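Local coordinates for mitochondrial dynamics protein MID49 (Mus musculus, PDB 4WOY) that recruits the fission mediator dynamin-related protein 1 (DNM1L) to the mitochondrial surface, regulates its GTPase activity and is required for mitochondrial fission, at residues K25-D30 against L150-W155; P56-L61 against E67-L72; L75-G80 against G122-R127; W115-V120 against L130-K135. The protein carries 1 engineered substitution. All blocks are in the same frame, centred on the assembly; numbering follows the deposited sequence.

Interaction 1: K25-D30 against L150-W155; sequences KQLAGD and LGCLIW
Leu150 meets the helix segment 25-30 with both branches of its side chain, laid obliquely over Asp30. Its CD2 methyl comes to 3.7 Å from Asp30 CB, and the other methyl, CD1, lies 3.9 Å from the same Asp30 CB. Of the two, CD2 alone also grazes the carboxylate, with Leu150 CD2 4.1 Å from Asp30 CG, by packing and not by a polar bond. The leucine is put there by a first torsion that sets CG beside the backbone N (chi1 -59°), while Asp30 holds its CB up from the helix toward it. The main chain of Leu150 adds a second touch: its carbonyl O sits 3.9 Å from Leu27 CD2, a methyl-to-oxygen packing contact and not a hydrogen bond. Gly151 then takes a positive phi of 58° and ends helix 143-150 with a Schellman motif, which leads through Cys152 into strand 153-156 at one edge of the mixed sheet of this nucleotidyltransferase-like domain. Helix 18-42 packs on a face of that sheet, where Leu27 also reaches Leu165 and Phe174. Cys152, the residue after the turn, points its CB toward the helix and offers SG to Leu27 CD2 at 4.4 Å, a loose apolar touch; it packs on Leu165 as well, so leucine and cysteine share one neighbour on strand 162-166. Strand 153-156 pairs antiparallel with 162-166, Trp155 bonding Leu164 through the backbone, and Ile154 packs back on helix 143-150.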
loop_
_atom_site.group_PDB
_atom_site.type_symbol
_atom_site.label_atom_id
_atom_site.label_comp_id
_atom_site.label_asym_id
_atom_site.label_seq_id
_atom_site.Cartn_x
_atom_site.Cartn_y
_atom_site.Cartn_z
ATOM N N LYS A 25 16.272 4.416 -1.461
ATOM C CA LYS A 25 16.423 2.972 -1.496
ATOM C C LYS A 25 17.596 2.550 -0.613
ATOM O O LYS A 25 17.549 1.523 0.057
ATOM C CB LYS A 25 16.645 2.479 -2.927
ATOM C CG LYS A 25 15.426 2.540 -3.818
ATOM C CD LYS A 25 15.743 1.998 -5.195
ATOM C CE LYS A 25 14.565 2.227 -6.072
ATOM N NZ LYS A 25 14.686 1.634 -7.407
ATOM N N GLN A 26 18.640 3.363 -0.588
ATOM C CA GLN A 26 19.801 3.013 0.205
ATOM C C GLN A 26 19.461 2.972 1.704
ATOM O O GLN A 26 19.747 1.983 2.391
ATOM C CB GLN A 26 20.956 3.997 -0.079
ATOM C CG GLN A 26 22.235 3.697 0.655
ATOM C CD GLN A 26 22.294 4.396 1.989
ATOM O OE1 GLN A 26 22.043 5.595 2.086
ATOM N NE2 GLN A 26 22.611 3.650 3.034
ATOM N N LEU A 27 18.838 4.031 2.207
ATOM C CA LEU A 27 18.478 4.100 3.623
ATOM C C LEU A 27 17.464 3.003 3.979
ATOM O O LEU A 27 17.670 2.244 4.918
ATOM C CB LEU A 27 17.921 5.481 3.959
ATOM C CG LEU A 27 18.904 6.655 3.810
ATOM C CD1 LEU A 27 18.176 7.972 4.002
ATOM C CD2 LEU A 27 20.064 6.542 4.769
ATOM N N ALA A 28 16.398 2.898 3.195
ATOM C CA ALA A 28 15.362 1.899 3.432
ATOM C C ALA A 28 15.916 0.470 3.385
ATOM O O ALA A 28 15.508 -0.390 4.162
ATOM C CB ALA A 28 14.219 2.057 2.398
ATOM N N GLY A 29 16.839 0.220 2.466
ATOM C CA GLY A 29 17.470 -1.074 2.361
ATOM C C GLY A 29 18.289 -1.336 3.598
ATOM O O GLY A 29 18.263 -2.439 4.153
ATOM N N ASP A 30 19.012 -0.312 4.047
ATOM C CA ASP A 30 19.898 -0.460 5.206
ATOM C C ASP A 30 19.146 -0.570 6.526
ATOM O O ASP A 30 19.540 -1.334 7.403
ATOM C CB ASP A 30 20.882 0.692 5.269
ATOM C CG ASP A 30 21.945 0.589 4.209
ATOM O OD1 ASP A 30 22.405 -0.538 3.941
ATOM O OD2 ASP A 30 22.318 1.630 3.642
ATOM N N LEU A 150 23.778 5.244 10.163
ATOM C CA LEU A 150 23.375 5.517 8.791
ATOM C C LEU A 150 23.275 7.007 8.465
ATOM O O LEU A 150 22.817 7.378 7.383
ATOM C CB LEU A 150 22.031 4.843 8.504
ATOM C CG LEU A 150 21.968 3.322 8.665
ATOM C CD1 LEU A 150 20.544 2.844 8.487
ATOM C CD2 LEU A 150 22.893 2.618 7.673
ATOM N N GLY A 151 23.695 7.857 9.398
ATOM C CA GLY A 151 23.606 9.292 9.203
ATOM C C GLY A 151 22.194 9.808 8.936
ATOM O O GLY A 151 21.976 10.521 7.955
ATOM N N CYS A 152 21.230 9.410 9.772
ATOM C CA CYS A 152 19.862 9.933 9.716
ATOM C C CYS A 152 19.180 9.736 11.072
ATOM O O CYS A 152 19.770 9.165 11.976
ATOM C CB CYS A 152 19.049 9.243 8.624
ATOM S SG CYS A 152 18.852 7.457 8.874
ATOM N N LEU A 153 17.950 10.221 11.212
ATOM C CA LEU A 153 17.134 9.953 12.402
ATOM C C LEU A 153 15.982 9.029 12.032
ATOM O O LEU A 153 15.271 9.301 11.067
ATOM C CB LEU A 153 16.546 11.233 13.000
ATOM C CG LEU A 153 16.558 11.352 14.529
ATOM C CD1 LEU A 153 17.920 11.894 14.997
ATOM C CD2 LEU A 153 15.372 12.169 15.078
ATOM N N ILE A 154 15.778 7.966 12.806
ATOM C CA ILE A 154 14.651 7.065 12.589
ATOM C C ILE A 154 13.861 6.926 13.880
ATOM O O ILE A 154 14.449 6.660 14.935
ATOM C CB ILE A 154 15.103 5.653 12.138
ATOM C CG1 ILE A 154 16.289 5.755 11.165
ATOM C CG2 ILE A 154 13.924 4.879 11.598
ATOM C CD1 ILE A 154 17.154 4.527 11.070
ATOM N N TRP A 155 12.543 7.105 13.808
ATOM C CA TRP A 155 11.704 6.933 14.988
ATOM C C TRP A 155 10.288 6.459 14.632
ATOM O O TRP A 155 9.766 6.775 13.561
ATOM C CB TRP A 155 11.628 8.240 15.790
ATOM C CG TRP A 155 10.748 9.283 15.174
ATOM C CD1 TRP A 155 9.442 9.538 15.480
ATOM C CD2 TRP A 155 11.110 10.225 14.154
ATOM N NE1 TRP A 155 8.966 10.573 14.707
ATOM C CE2 TRP A 155 9.972 11.012 13.886
ATOM C CE3 TRP A 155 12.282 10.474 13.437
ATOM C CZ2 TRP A 155 9.976 12.031 12.930
ATOM C CZ3 TRP A 155 12.280 11.483 12.496
ATOM C CH2 TRP A 155 11.139 12.252 12.252
#

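Interaction 2: P56-L61 against E67-L72; sequences PLYDGL and EHVRLL
Val69 carries the apolar half of this contact, set against Leu57 and Tyr58. Its CB still lies 4.9 Å from Leu57 CD2, and it is the two methyls beyond it that touch. CG1, placed anti to the backbone N (chi1 179°), comes in at the edge of the Tyr58 ring, near the ring plane, and stops 3.9 Å from Tyr58 CE1; the two side chains cross at about a right angle. CG2 swings the other way and meets Leu57 CD2 at 4.1 Å. Behind them Phe174 and Leu176 of the neighbouring strand pack on the same valine, which is buried. At the start of the segments Pro56 rests on the aliphatic part of Glu67: Pro56 CG is 3.9 Å from Glu67 CG, the chains again crossing nearly perpendicular. A bend at chi2 (-68°) then leads the carboxylate away from the proline, toward a weak, long ion pair with Arg240. Pro56 CD also approaches His68 O at 4.0 Å. Arg70 turns to Asp208 in a salt bridge, and Asp59 is hydrogen-bonded to Tyr210, which also packs on Pro56. Loop 56-61 belongs to an irregular connection between antiparallel strands 52-54 and 69-74 that packs back on the second; its Gly-Gly start and His68-Val69-Arg70 probably correspond to the glycine-rich turn and following acidic strand that line the active site in nucleotidyltransferases.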
loop_
_atom_site.group_PDB
_atom_site.type_symbol
_atom_site.label_atom_id
_atom_site.label_comp_id
_atom_site.label_asym_id
_atom_site.label_seq_id
_atom_site.Cartn_x
_atom_site.Cartn_y
_atom_site.Cartn_z
ATOM N N PRO A 56 5.954 1.865 -4.362
ATOM C CA PRO A 56 6.117 2.696 -5.558
ATOM C C PRO A 56 7.534 3.240 -5.721
ATOM O O PRO A 56 7.956 3.519 -6.855
ATOM C CB PRO A 56 5.120 3.834 -5.329
ATOM C CG PRO A 56 4.044 3.206 -4.484
ATOM C CD PRO A 56 4.803 2.297 -3.545
ATOM N N LEU A 57 8.259 3.404 -4.619
ATOM C CA LEU A 57 9.650 3.848 -4.725
ATOM C C LEU A 57 10.486 2.841 -5.522
ATOM O O LEU A 57 11.304 3.219 -6.357
ATOM C CB LEU A 57 10.275 4.044 -3.346
ATOM C CG LEU A 57 11.805 4.114 -3.395
ATOM C CD1 LEU A 57 12.268 5.397 -4.098
ATOM C CD2 LEU A 57 12.413 3.994 -2.000
ATOM N N TYR A 58 10.247 1.556 -5.259
ATOM C CA TYR A 58 10.974 0.469 -5.917
ATOM C C TYR A 58 10.389 0.030 -7.246
ATOM O O TYR A 58 11.118 -0.434 -8.106
ATOM C CB TYR A 58 11.057 -0.759 -4.990
ATOM C CG TYR A 58 11.993 -0.566 -3.820
ATOM C CD1 TYR A 58 11.574 0.088 -2.667
ATOM C CD2 TYR A 58 13.303 -1.004 -3.883
ATOM C CE1 TYR A 58 12.434 0.289 -1.592
ATOM C CE2 TYR A 58 14.180 -0.802 -2.816
ATOM C CZ TYR A 58 13.734 -0.157 -1.674
ATOM O OH TYR A 58 14.595 0.040 -0.618
ATOM N N ASP A 59 9.079 0.155 -7.414
ATOM C CA ASP A 59 8.438 -0.435 -8.580
ATOM C C ASP A 59 8.335 0.564 -9.704
ATOM O O ASP A 59 7.368 1.314 -9.808
ATOM C CB ASP A 59 7.056 -0.949 -8.212
ATOM C CG ASP A 59 7.119 -2.090 -7.242
ATOM O OD1 ASP A 59 8.042 -2.921 -7.376
ATOM O OD2 ASP A 59 6.264 -2.138 -6.333
ATOM N N GLY A 60 9.341 0.551 -10.558
ATOM C CA GLY A 60 9.453 1.538 -11.603
ATOM C C GLY A 60 9.861 2.866 -11.001
ATOM O O GLY A 60 9.670 3.126 -9.811
ATOM N N LEU A 61 10.411 3.723 -11.843
ATOM C CA LEU A 61 10.767 5.068 -11.443
ATOM C C LEU A 61 9.811 6.019 -12.180
ATOM O O LEU A 61 9.083 5.573 -13.073
ATOM C CB LEU A 61 12.258 5.330 -11.721
ATOM C CG LEU A 61 13.118 5.367 -10.444
ATOM C CD1 LEU A 61 12.911 4.119 -9.604
ATOM C CD2 LEU A 61 14.592 5.551 -10.790
ATOM N N GLU A 67 4.707 8.164 -1.669
ATOM C CA GLU A 67 3.984 7.165 -0.898
ATOM C C GLU A 67 4.888 6.549 0.160
ATOM O O GLU A 67 6.121 6.721 0.138
ATOM C CB GLU A 67 3.470 6.047 -1.804
ATOM C CG GLU A 67 2.695 6.518 -2.992
ATOM C CD GLU A 67 1.384 7.129 -2.599
ATOM O OE1 GLU A 67 0.788 6.656 -1.604
ATOM O OE2 GLU A 67 0.934 8.058 -3.303
ATOM N N HIS A 68 4.270 5.802 1.068
ATOM C CA HIS A 68 5.016 5.001 2.028
ATOM C C HIS A 68 5.935 4.042 1.297
ATOM O O HIS A 68 5.701 3.683 0.137
ATOM C CB HIS A 68 4.083 4.187 2.931
ATOM C CG HIS A 68 3.344 5.013 3.924
ATOM N ND1 HIS A 68 3.552 6.364 4.073
ATOM C CD2 HIS A 68 2.386 4.679 4.830
ATOM C CE1 HIS A 68 2.758 6.836 5.018
ATOM N NE2 HIS A 68 2.048 5.827 5.495
ATOM N N VAL A 69 6.993 3.648 1.983
ATOM C CA VAL A 69 7.869 2.607 1.514
ATOM C C VAL A 69 7.521 1.348 2.317
ATOM O O VAL A 69 7.572 1.347 3.561
ATOM C CB VAL A 69 9.331 3.002 1.678
ATOM C CG1 VAL A 69 10.265 1.876 1.199
ATOM C CG2 VAL A 69 9.583 4.328 0.962
ATOM N N ARG A 70 7.118 0.295 1.611
ATOM C CA ARG A 70 6.720 -0.935 2.286
ATOM C C ARG A 70 7.938 -1.713 2.778
ATOM O O ARG A 70 8.924 -1.892 2.054
ATOM C CB ARG A 70 5.847 -1.797 1.367
ATOM C CG ARG A 70 5.099 -0.975 0.338
ATOM C CD ARG A 70 3.713 -1.506 -0.012
ATOM N NE ARG A 70 3.694 -2.936 -0.266
ATOM C CZ ARG A 70 2.580 -3.658 -0.279
ATOM N NH1 ARG A 70 1.399 -3.082 -0.073
ATOM N NH2 ARG A 70 2.647 -4.959 -0.499
ATOM N N LEU A 71 7.882 -2.114 4.040
ATOM C CA LEU A 71 8.861 -3.016 4.604
ATOM C C LEU A 71 8.103 -4.300 4.975
ATOM O O LEU A 71 7.382 -4.361 5.989
ATOM C CB LEU A 71 9.553 -2.376 5.798
ATOM C CG LEU A 71 10.868 -3.015 6.208
ATOM C CD1 LEU A 71 11.766 -3.075 4.989
ATOM C CD2 LEU A 71 11.532 -2.224 7.321
ATOM N N LEU A 72 8.242 -5.305 4.111
ATOM C CA LEU A 72 7.512 -6.558 4.239
ATOM C C LEU A 72 8.268 -7.508 5.143
ATOM O O LEU A 72 9.449 -7.746 4.921
ATOM C CB LEU A 72 7.310 -7.217 2.881
ATOM C CG LEU A 72 6.560 -6.465 1.794
ATOM C CD1 LEU A 72 6.129 -7.424 0.692
ATOM C CD2 LEU A 72 5.377 -5.715 2.378
#

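Interaction 3: L75-G80 against G122-R127; sequences LELEPG and GYLSSR
Leu124 CD2 is the meeting point of two leucines from the loop 75-80. Leu75 reaches it tip to tip, its CD2 stopping 4.1 Å from Leu124 CD2, whereas Leu77 slants across to bring its own CD2 to 4.1 Å from Leu124 CD2. The methyls of Leu75 and Leu77 are themselves neighbours, with CD2 to CD2 at 4.4 Å, so three branch ends form a nearly equilateral triangle. Leu124 can reach in because its CG stands anti to the backbone N (chi1 -177°), extending the side chain from its strand. That strand, 123-124, is one arm of a short beta-hairpin with 119-120, and the hairpin leads directly into helix 126-139. In the next shell Trp115, its NE1 hydrogen-bonded to Glu76 O of the loop, packs on all three leucines, while Val182 of the main sheet backs Leu75 and Leu77 and Val100 lies against Leu124. Farther out, Leu124 O accepts a bond from Trp205 NE1, fixing the backbone that carries the leucine, and Ser125 is the N-cap of helix 126-139, its OG bonding Val128 N and also Asn203 OD1.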
loop_
_atom_site.group_PDB
_atom_site.type_symbol
_atom_site.label_atom_id
_atom_site.label_comp_id
_atom_site.label_asym_id
_atom_site.label_seq_id
_atom_site.Cartn_x
_atom_site.Cartn_y
_atom_site.Cartn_z
ATOM N N LEU A 75 5.633 -13.857 7.365
ATOM C CA LEU A 75 5.511 -14.966 8.292
ATOM C C LEU A 75 5.724 -16.247 7.512
ATOM O O LEU A 75 5.236 -16.360 6.379
ATOM C CB LEU A 75 4.136 -14.975 8.955
ATOM C CG LEU A 75 3.867 -13.994 10.093
ATOM C CD1 LEU A 75 3.578 -12.586 9.559
ATOM C CD2 LEU A 75 2.733 -14.541 10.958
ATOM N N GLU A 76 6.490 -17.186 8.063
ATOM C CA GLU A 76 6.587 -18.487 7.409
ATOM C C GLU A 76 5.650 -19.446 8.119
ATOM O O GLU A 76 5.978 -19.950 9.189
ATOM C CB GLU A 76 8.020 -19.016 7.401
ATOM C CG GLU A 76 8.937 -18.147 6.547
ATOM C CD GLU A 76 10.395 -18.506 6.635
ATOM O OE1 GLU A 76 10.787 -19.322 7.509
ATOM O OE2 GLU A 76 11.149 -17.962 5.803
ATOM N N LEU A 77 4.483 -19.688 7.526
ATOM C CA LEU A 77 3.501 -20.580 8.135
ATOM C C LEU A 77 3.753 -22.054 7.743
ATOM O O LEU A 77 4.138 -22.344 6.611
ATOM C CB LEU A 77 2.087 -20.149 7.738
ATOM C CG LEU A 77 1.627 -18.753 8.180
ATOM C CD1 LEU A 77 0.193 -18.454 7.730
ATOM C CD2 LEU A 77 1.760 -18.614 9.684
ATOM N N GLU A 78 3.585 -22.975 8.683
ATOM C CA GLU A 78 3.669 -24.409 8.354
ATOM C C GLU A 78 2.626 -24.783 7.295
ATOM O O GLU A 78 1.454 -24.465 7.435
ATOM C CB GLU A 78 3.483 -25.299 9.597
ATOM C CG GLU A 78 4.504 -25.078 10.711
ATOM C CD GLU A 78 4.170 -23.895 11.629
ATOM O OE1 GLU A 78 3.259 -23.102 11.306
ATOM O OE2 GLU A 78 4.819 -23.769 12.684
ATOM N N PRO A 79 3.064 -25.412 6.207
ATOM C CA PRO A 79 2.113 -25.767 5.141
ATOM C C PRO A 79 0.997 -26.711 5.590
ATOM O O PRO A 79 1.269 -27.756 6.165
ATOM C CB PRO A 79 3.005 -26.432 4.083
ATOM C CG PRO A 79 4.269 -26.826 4.824
ATOM C CD PRO A 79 4.453 -25.793 5.889
ATOM N N GLY A 80 -0.249 -26.313 5.349
ATOM C CA GLY A 80 -1.397 -27.132 5.693
ATOM C C GLY A 80 -1.844 -27.082 7.145
ATOM O O GLY A 80 -2.807 -27.742 7.531
ATOM N N GLY A 122 -9.378 -19.830 17.653
ATOM C CA GLY A 122 -8.768 -20.674 16.641
ATOM C C GLY A 122 -8.189 -19.951 15.430
ATOM O O GLY A 122 -8.001 -20.548 14.373
ATOM N N TYR A 123 -7.936 -18.655 15.581
ATOM C CA TYR A 123 -7.391 -17.860 14.507
ATOM C C TYR A 123 -6.139 -17.134 14.903
ATOM O O TYR A 123 -6.017 -16.655 16.033
ATOM C CB TYR A 123 -8.426 -16.847 14.043
ATOM C CG TYR A 123 -9.651 -17.496 13.455
ATOM C CD1 TYR A 123 -9.713 -17.805 12.091
ATOM C CD2 TYR A 123 -10.739 -17.822 14.260
ATOM C CE1 TYR A 123 -10.840 -18.422 11.546
ATOM C CE2 TYR A 123 -11.881 -18.440 13.723
ATOM C CZ TYR A 123 -11.912 -18.743 12.372
ATOM O OH TYR A 123 -13.028 -19.333 11.829
ATOM N N LEU A 124 -5.223 -17.030 13.954
ATOM C CA LEU A 124 -4.025 -16.243 14.128
ATOM C C LEU A 124 -4.373 -14.756 14.087
ATOM O O LEU A 124 -4.824 -14.241 13.062
ATOM C CB LEU A 124 -3.017 -16.574 13.035
ATOM C CG LEU A 124 -1.655 -15.904 13.085
ATOM C CD1 LEU A 124 -0.937 -16.337 14.327
ATOM C CD2 LEU A 124 -0.895 -16.313 11.847
ATOM N N SER A 125 -4.154 -14.074 15.207
ATOM C CA SER A 125 -4.640 -12.706 15.368
ATOM C C SER A 125 -3.650 -11.661 14.870
ATOM O O SER A 125 -2.590 -11.517 15.438
ATOM C CB SER A 125 -4.958 -12.418 16.833
ATOM O OG SER A 125 -5.341 -11.057 17.001
ATOM N N SER A 126 -4.018 -10.907 13.843
ATOM C CA SER A 126 -3.160 -9.827 13.398
ATOM C C SER A 126 -2.972 -8.808 14.538
ATOM O O SER A 126 -1.870 -8.312 14.733
ATOM C CB SER A 126 -3.726 -9.180 12.126
ATOM O OG SER A 126 -4.932 -8.515 12.388
ATOM N N ARG A 127 -4.033 -8.551 15.312
ATOM C CA ARG A 127 -3.984 -7.569 16.392
ATOM C C ARG A 127 -2.940 -7.908 17.438
ATOM O O ARG A 127 -2.229 -7.024 17.897
ATOM C CB ARG A 127 -5.339 -7.433 17.093
ATOM C CG ARG A 127 -5.269 -6.694 18.443
ATOM C CD ARG A 127 -6.632 -6.581 19.109
ATOM N NE ARG A 127 -7.230 -7.897 19.362
ATOM C CZ ARG A 127 -6.950 -8.665 20.417
ATOM N NH1 ARG A 127 -6.077 -8.254 21.340
ATOM N NH2 ARG A 127 -7.551 -9.844 20.555
#

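Interaction 4: W115-V120 against L130-K135; sequences WDRFLV and LELLRK
Asp116 OD2 is gripped by two backbone groups, Gly111 N and Ser113 N, and so anchors the 3-10 turn from which Arg117 and Phe118 meet Leu132 of helix 126-139. The other carboxylate oxygen, Asp116 OD1, is salt-bridged to Arg102, and Leu119 N closes the turn by bonding Asp116 O at 2.9 Å. From this base Arg117 lies over Phe118, and both reach Leu132. A chi1 of 68° folds the Arg117 chain back over its neighbour, setting CG over the centre of the Phe118 ring, 3.5 Å above its plane. A bend at chi3 (-83°) carries the guanidinium onward, one face over Phe118 CZ, which is offset toward the rim of the group. Leu132 projects from the helix and splits its methyls between the pair. CD1 touches Arg117 NH2 at 3.7 Å, and CD2 meets the far end of the ring, 3.7 Å from Phe118 CZ and 3.8 Å from Phe118 CE1. Both partners cross the leucine at about a right angle. Phe118 CD2 lies at the edge of the Trp115 ring, in its plane, and Val128 and Leu129 of helix 126-139 also pack on Phe118, joining the turn before the hairpin to the helix after it. No hydrogen bond or salt bridge spans the two segments: dispersion carries the contact, and since Arg117 is exposed, its charge is probably still largely solvated, the guanidinium adding van der Waals contact to the ring and the leucine.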
loop_
_atom_site.group_PDB
_atom_site.type_symbol
_atom_site.label_atom_id
_atom_site.label_comp_id
_atom_site.label_asym_id
_atom_site.label_seq_id
_atom_site.Cartn_x
_atom_site.Cartn_y
_atom_site.Cartn_z
ATOM N N TRP A 115 3.736 -19.867 16.024
ATOM C CA TRP A 115 2.736 -18.846 15.828
ATOM C C TRP A 115 1.516 -19.023 16.757
ATOM O O TRP A 115 0.654 -18.124 16.825
ATOM C CB TRP A 115 2.285 -18.833 14.367
ATOM C CG TRP A 115 3.407 -18.616 13.384
ATOM C CD1 TRP A 115 3.858 -19.507 12.440
ATOM C CD2 TRP A 115 4.220 -17.430 13.240
ATOM N NE1 TRP A 115 4.896 -18.947 11.723
ATOM C CE2 TRP A 115 5.137 -17.680 12.194
ATOM C CE3 TRP A 115 4.273 -16.197 13.909
ATOM C CZ2 TRP A 115 6.095 -16.732 11.800
ATOM C CZ3 TRP A 115 5.219 -15.253 13.504
ATOM C CH2 TRP A 115 6.113 -15.527 12.460
ATOM N N ASP A 116 1.422 -20.169 17.446
ATOM C CA ASP A 116 0.238 -20.443 18.281
ATOM C C ASP A 116 0.048 -19.416 19.418
ATOM O O ASP A 116 -1.086 -19.163 19.830
ATOM C CB ASP A 116 0.280 -21.844 18.895
ATOM C CG ASP A 116 0.039 -22.941 17.884
ATOM O OD1 ASP A 116 -0.446 -22.657 16.768
ATOM O OD2 ASP A 116 0.325 -24.105 18.222
ATOM N N ARG A 117 1.130 -18.799 19.893
ATOM C CA ARG A 117 0.998 -17.804 20.961
ATOM C C ARG A 117 0.219 -16.551 20.509
ATOM O O ARG A 117 -0.223 -15.756 21.343
ATOM C CB ARG A 117 2.355 -17.392 21.494
ATOM C CG ARG A 117 3.154 -16.630 20.515
ATOM C CD ARG A 117 4.408 -16.104 21.167
ATOM N NE ARG A 117 4.144 -14.862 21.870
ATOM C CZ ARG A 117 5.089 -13.991 22.206
ATOM N NH1 ARG A 117 6.366 -14.233 21.905
ATOM N NH2 ARG A 117 4.756 -12.872 22.839
ATOM N N PHE A 118 0.057 -16.381 19.200
ATOM C CA PHE A 118 -0.726 -15.277 18.662
ATOM C C PHE A 118 -2.143 -15.698 18.329
ATOM O O PHE A 118 -2.879 -14.969 17.660
ATOM C CB PHE A 118 -0.028 -14.702 17.429
ATOM C CG PHE A 118 1.399 -14.364 17.686
ATOM C CD1 PHE A 118 1.723 -13.275 18.500
ATOM C CD2 PHE A 118 2.420 -15.170 17.185
ATOM C CE1 PHE A 118 3.057 -12.967 18.775
ATOM C CE2 PHE A 118 3.754 -14.872 17.458
ATOM C CZ PHE A 118 4.071 -13.765 18.266
ATOM N N LEU A 119 -2.527 -16.889 18.775
ATOM C CA LEU A 119 -3.892 -17.338 18.578
ATOM C C LEU A 119 -4.872 -16.630 19.512
ATOM O O LEU A 119 -4.654 -16.547 20.711
ATOM C CB LEU A 119 -3.988 -18.852 18.784
ATOM C CG LEU A 119 -3.517 -19.804 17.692
ATOM C CD1 LEU A 119 -3.736 -21.208 18.200
ATOM C CD2 LEU A 119 -4.319 -19.564 16.443
ATOM N N VAL A 120 -5.933 -16.090 18.935
ATOM C CA VAL A 120 -7.139 -15.729 19.665
ATOM C C VAL A 120 -8.239 -16.681 19.230
ATOM O O VAL A 120 -8.609 -16.688 18.064
ATOM C CB VAL A 120 -7.550 -14.272 19.410
ATOM C CG1 VAL A 120 -8.887 -13.974 20.077
ATOM C CG2 VAL A 120 -6.501 -13.374 19.959
ATOM N N LEU A 130 0.373 -7.428 15.931
ATOM C CA LEU A 130 0.592 -5.995 15.902
ATOM C C LEU A 130 1.098 -5.469 17.243
ATOM O O LEU A 130 2.069 -4.710 17.270
ATOM C CB LEU A 130 -0.685 -5.270 15.506
ATOM C CG LEU A 130 -0.922 -5.123 14.010
ATOM C CD1 LEU A 130 -2.242 -4.424 13.786
ATOM C CD2 LEU A 130 0.219 -4.351 13.354
ATOM N N GLU A 131 0.478 -5.902 18.338
ATOM C CA GLU A 131 0.915 -5.491 19.679
ATOM C C GLU A 131 2.395 -5.847 19.927
ATOM O O GLU A 131 3.153 -5.053 20.477
ATOM C CB GLU A 131 0.075 -6.185 20.763
ATOM C CG GLU A 131 -1.414 -5.920 20.740
ATOM C CD GLU A 131 -2.167 -6.753 21.795
ATOM O OE1 GLU A 131 -1.638 -7.829 22.169
ATOM O OE2 GLU A 131 -3.287 -6.354 22.214
ATOM N N LEU A 132 2.797 -7.044 19.508
ATOM C CA LEU A 132 4.157 -7.502 19.727
ATOM C C LEU A 132 5.167 -6.656 18.970
ATOM O O LEU A 132 6.156 -6.236 19.519
ATOM C CB LEU A 132 4.313 -8.966 19.317
ATOM C CG LEU A 132 5.734 -9.507 19.541
ATOM C CD1 LEU A 132 5.945 -9.888 20.985
ATOM C CD2 LEU A 132 6.034 -10.653 18.600
ATOM N N LEU A 133 4.927 -6.431 17.694
ATOM C CA LEU A 133 5.871 -5.664 16.896
ATOM C C LEU A 133 5.891 -4.177 17.269
ATOM O O LEU A 133 6.949 -3.547 17.233
ATOM C CB LEU A 133 5.567 -5.841 15.410
ATOM C CG LEU A 133 6.607 -5.286 14.440
ATOM C CD1 LEU A 133 8.059 -5.703 14.779
ATOM C CD2 LEU A 133 6.218 -5.684 13.036
ATOM N N ARG A 134 4.735 -3.628 17.647
ATOM C CA ARG A 134 4.667 -2.242 18.079
ATOM C C ARG A 134 5.532 -2.053 19.321
ATOM O O ARG A 134 6.244 -1.053 19.451
ATOM C CB ARG A 134 3.223 -1.804 18.351
ATOM C CG ARG A 134 3.069 -0.293 18.668
ATOM C CD ARG A 134 1.697 0.232 18.285
ATOM N NE ARG A 134 0.682 -0.727 18.693
ATOM C CZ ARG A 134 -0.247 -1.225 17.885
ATOM N NH1 ARG A 134 -0.314 -0.830 16.616
ATOM N NH2 ARG A 134 -1.117 -2.116 18.354
ATOM N N LYS A 135 5.464 -3.020 20.229
ATOM C CA LYS A 135 6.238 -2.965 21.457
ATOM C C LYS A 135 7.735 -3.084 21.188
ATOM O O LYS A 135 8.528 -2.347 21.758
ATOM C CB LYS A 135 5.794 -4.079 22.411
ATOM C CG LYS A 135 6.394 -3.965 23.812
ATOM C CD LYS A 135 5.881 -5.063 24.760
ATOM C CE LYS A 135 4.646 -4.609 25.541
ATOM N NZ LYS A 135 4.248 -5.573 26.609
#

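Interactions 1 and 2 adjoin on the main sheet, their centres 14 Å apart: helix 18-42 touches the loop of interaction 2, where Tyr58 packs against Lys25 and Ala28, and Phe174 backs residues of both. Interactions 3 and 4 lie together, about 10 Å between centres, sharing Trp115, the small hairpin and helix 126-139; Ser125 N probably bonds Phe118 O between them. Interaction 3 is buried and purely leucine methyl packing. The other three are partly buried and mix apolar groups with charged residues, by carbon atoms in Asp30 and Glu67 and by a guanidinium nitrogen in Arg117. None has a hydrogen bond across its segments; polar bonds lie around them, between side chains near interaction 2, often to backbone near interactions 3 and 4.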